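Long-range contact in NAD(P)H-FMN oxidoreductase (PDB 5LVA), which binds flavin mononucleotide and probably uses NAD(P)H to reduce flavins: residues A20-L25 with G162-R167. Sequence-based numbering, arbitrary orientation.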
ATOM      1  N   ALA A  20       9.359  -7.563   7.502  1.00 25.70           N
ATOM      2  CA  ALA A  20      10.290  -8.235   6.608  1.00 25.16           C
ATOM      3  C   ALA A  20      10.295  -7.629   5.209  1.00 25.65           C
ATOM      4  O   ALA A  20      11.334  -7.540   4.561  1.00 28.10           O
ATOM      5  CB  ALA A  20       9.960  -9.701   6.524  1.00 24.29           C
ATOM      6  N   PHE A  21       9.124  -7.230   4.741  1.00 26.89           N
ATOM      7  CA  PHE A  21       8.999  -6.647   3.419  1.00 24.73           C
ATOM      8  C   PHE A  21       9.656  -5.282   3.400  1.00 25.20           C
ATOM      9  O   PHE A  21      10.443  -4.972   2.514  1.00 30.62           O
ATOM     10  CB  PHE A  21       7.528  -6.533   3.006  1.00 22.83           C
ATOM     11  CG  PHE A  21       6.889  -7.835   2.652  1.00 23.22           C
ATOM     12  CD1 PHE A  21       7.583  -9.022   2.760  1.00 24.59           C
ATOM     13  CD2 PHE A  21       5.592  -7.867   2.183  1.00 23.14           C
ATOM     14  CE1 PHE A  21       6.993 -10.212   2.433  1.00 21.95           C
ATOM     15  CE2 PHE A  21       4.997  -9.059   1.847  1.00 23.79           C
ATOM     16  CZ  PHE A  21       5.697 -10.229   1.971  1.00 22.86           C
ATOM     17  N   ALA A  22       9.320  -4.468   4.387  1.00 20.81           N
ATOM     18  CA  ALA A  22       9.910  -3.148   4.527  1.00 26.52           C
ATOM     19  C   ALA A  22      11.441  -3.190   4.616  1.00 31.18           C
ATOM     20  O   ALA A  22      12.107  -2.328   4.055  1.00 38.79           O
ATOM     21  CB  ALA A  22       9.337  -2.452   5.744  1.00 26.06           C
ATOM     22  N   ASP A  23      11.990  -4.184   5.312  1.00 29.42           N
ATOM     23  CA  ASP A  23      13.443  -4.296   5.501  1.00 38.35           C
ATOM     24  C   ASP A  23      14.225  -4.358   4.197  1.00 35.09           C
ATOM     25  O   ASP A  23      15.349  -3.879   4.117  1.00 37.13           O
ATOM     26  CB  ASP A  23      13.793  -5.540   6.328  1.00 36.78           C
ATOM     27  CG  ASP A  23      13.578  -5.343   7.814  1.00 38.25           C
ATOM     28  OD1 ASP A  23      13.528  -4.186   8.268  1.00 40.50           O
ATOM     29  OD2 ASP A  23      13.470  -6.359   8.528  1.00 41.57           O
ATOM     30  N   THR A  24      13.625  -4.958   3.180  1.00 28.66           N
ATOM     31  CA  THR A  24      14.304  -5.184   1.917  1.00 26.52           C
ATOM     32  C   THR A  24      14.488  -3.904   1.108  1.00 34.74           C
ATOM     33  O   THR A  24      15.186  -3.911   0.107  1.00 39.91           O
ATOM     34  CB  THR A  24      13.539  -6.196   1.067  1.00 32.90           C
ATOM     35  OG1 THR A  24      12.327  -5.599   0.607  1.00 33.97           O
ATOM     36  CG2 THR A  24      13.192  -7.415   1.882  1.00 28.35           C
ATOM     37  N   LEU A  25      13.877  -2.808   1.547  1.00 39.03           N
ATOM     38  CA  LEU A  25      13.921  -1.549   0.803  1.00 38.97           C
ATOM     39  C   LEU A  25      14.731  -0.420   1.476  1.00 49.31           C
ATOM     40  O   LEU A  25      14.850   0.675   0.927  1.00 48.72           O
ATOM     41  CB  LEU A  25      12.492  -1.066   0.553  1.00 40.96           C
ATOM     42  CG  LEU A  25      11.603  -1.883  -0.399  1.00 41.40           C
ATOM     43  CD1 LEU A  25      10.207  -1.307  -0.428  1.00 37.37           C
ATOM     44  CD2 LEU A  25      12.161  -1.925  -1.811  1.00 35.45           C
ATOM     45  N   GLY A 162       8.938 -14.513  -0.182  1.00 30.48           N
ATOM     46  CA  GLY A 162       7.873 -13.548  -0.331  1.00 27.65           C
ATOM     47  C   GLY A 162       8.414 -12.139  -0.300  1.00 27.64           C
ATOM     48  O   GLY A 162       7.975 -11.283  -1.059  1.00 22.81           O
ATOM     49  N   ALA A 163       9.384 -11.905   0.576  1.00 29.60           N
ATOM     50  CA  ALA A 163       9.989 -10.581   0.721  1.00 30.62           C
ATOM     51  C   ALA A 163      10.749 -10.188  -0.529  1.00 30.58           C
ATOM     52  O   ALA A 163      10.641  -9.057  -1.004  1.00 35.03           O
ATOM     53  CB  ALA A 163      10.912 -10.533   1.936  1.00 30.03           C
ATOM     54  N   THR A 164      11.517 -11.116  -1.076  1.00 29.53           N
ATOM     55  CA  THR A 164      12.286 -10.778  -2.257  1.00 29.95           C
ATOM     56  C   THR A 164      11.345 -10.559  -3.437  1.00 28.90           C
ATOM     57  O   THR A 164      11.637  -9.774  -4.333  1.00 31.20           O
ATOM     58  CB  THR A 164      13.351 -11.853  -2.579  1.00 32.47           C
ATOM     59  OG1 THR A 164      13.873 -11.638  -3.891  1.00 37.70           O
ATOM     60  CG2 THR A 164      12.776 -13.211  -2.525  1.00 32.59           C
ATOM     61  N   GLN A 165      10.197 -11.229  -3.416  1.00 32.12           N
ATOM     62  CA  GLN A 165       9.212 -11.063  -4.471  1.00 28.52           C
ATOM     63  C   GLN A 165       8.515  -9.719  -4.345  1.00 29.73           C
ATOM     64  O   GLN A 165       8.174  -9.085  -5.343  1.00 29.60           O
ATOM     65  CB  GLN A 165       8.190 -12.196  -4.444  1.00 32.73           C
ATOM     66  CG  GLN A 165       8.694 -13.484  -5.045  1.00 32.87           C
ATOM     67  CD  GLN A 165       9.193 -13.297  -6.454  1.00 34.56           C
ATOM     68  OE1 GLN A 165       8.660 -12.490  -7.209  1.00 39.48           O
ATOM     69  NE2 GLN A 165      10.217 -14.049  -6.821  1.00 36.89           N
ATOM     70  N   TYR A 166       8.309  -9.291  -3.108  1.00 28.44           N
ATOM     71  CA  TYR A 166       7.752  -7.983  -2.836  1.00 26.80           C
ATOM     72  C   TYR A 166       8.663  -6.914  -3.422  1.00 28.02           C
ATOM     73  O   TYR A 166       8.212  -6.007  -4.104  1.00 31.25           O
ATOM     74  CB  TYR A 166       7.570  -7.807  -1.326  1.00 24.60           C
ATOM     75  CG  TYR A 166       7.460  -6.384  -0.827  1.00 27.49           C
ATOM     76  CD1 TYR A 166       8.593  -5.646  -0.522  1.00 31.10           C
ATOM     77  CD2 TYR A 166       6.225  -5.798  -0.606  1.00 28.30           C
ATOM     78  CE1 TYR A 166       8.498  -4.353  -0.054  1.00 29.48           C
ATOM     79  CE2 TYR A 166       6.121  -4.504  -0.133  1.00 28.00           C
ATOM     80  CZ  TYR A 166       7.264  -3.790   0.144  1.00 31.82           C
ATOM     81  OH  TYR A 166       7.165  -2.508   0.615  1.00 37.70           O
ATOM     82  N   ARG A 167       9.958  -7.045  -3.168  1.00 30.92           N
ATOM     83  CA  ARG A 167      10.925  -6.056  -3.605  1.00 27.87           C
ATOM     84  C   ARG A 167      10.952  -5.952  -5.119  1.00 27.18           C
ATOM     85  O   ARG A 167      11.004  -4.866  -5.668  1.00 31.68           O
ATOM     86  CB  ARG A 167      12.320  -6.397  -3.081  1.00 31.77           C
ATOM     87  CG  ARG A 167      13.317  -5.253  -3.208  1.00 34.73           C
ATOM     88  CD  ARG A 167      14.740  -5.731  -3.102  1.00 30.74           C
ATOM     89  NE  ARG A 167      15.659  -4.637  -2.810  1.00 36.87           N
ATOM     90  CZ  ARG A 167      16.413  -4.020  -3.711  1.00 41.38           C
ATOM     91  NH1 ARG A 167      16.377  -4.389  -4.979  1.00 47.33           N
ATOM     92  NH2 ARG A 167      17.215  -3.036  -3.340  1.00 41.98           N
TER
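The first torsions of Phe21 and Tyr166 lay their rings against each other between helices 17-23 and 156-171: Phe21 CG lies anti to its own carbonyl carbon, while Tyr166 CG swings opposite its backbone N (chi1 160°). The rings run nearly parallel, planes at 23°, but are offset until little of one lies above the other. Each instead receives the other's methylene: Phe21 CB sits over the centre of the Tyr166 ring, 3.6 Å from its centroid, and Tyr166 CB does the same for Phe21 at 4.0 Å. Beyond this reciprocal CH-pi pair, Phe21 CD1 reaches Ala163 CB at 3.7 Å, and Phe148 meets the Phe21 ring edge-to-face. Leu25 comes in across the hydroxyl end of Tyr166, its CD1 3.5 Å from Tyr166 CE1; the hydroxyl itself is hydrogen-bonded to Gln63 on strand 59-65. Around Thr24 the contact turns polar. Within 20-25, Thr24 OG1 and Thr24 N both donate to Phe21 O, the hydroxyl at 2.8 Å in the carbonyl plane; across the contact OG1 lies at the edge of the Tyr166 ring, near its plane. Arg167, extended from CG to NE, runs alongside Thr24 and Leu25 in the opposite sense and gives its NE hydrogen to Thr24 O at 3.0 Å, in the guanidinium plane, with an N-H...O angle of 160°. Both helices belong to the flavodoxin-like fold, lying together against its parallel sheet. The chemistry is thus apolar and ring-to-methylene in the buried middle, while the arginine bond ties helix 156-171 to the carbonyl of Thr24, a few residues on from the FMN-binding Val17 and Asn18.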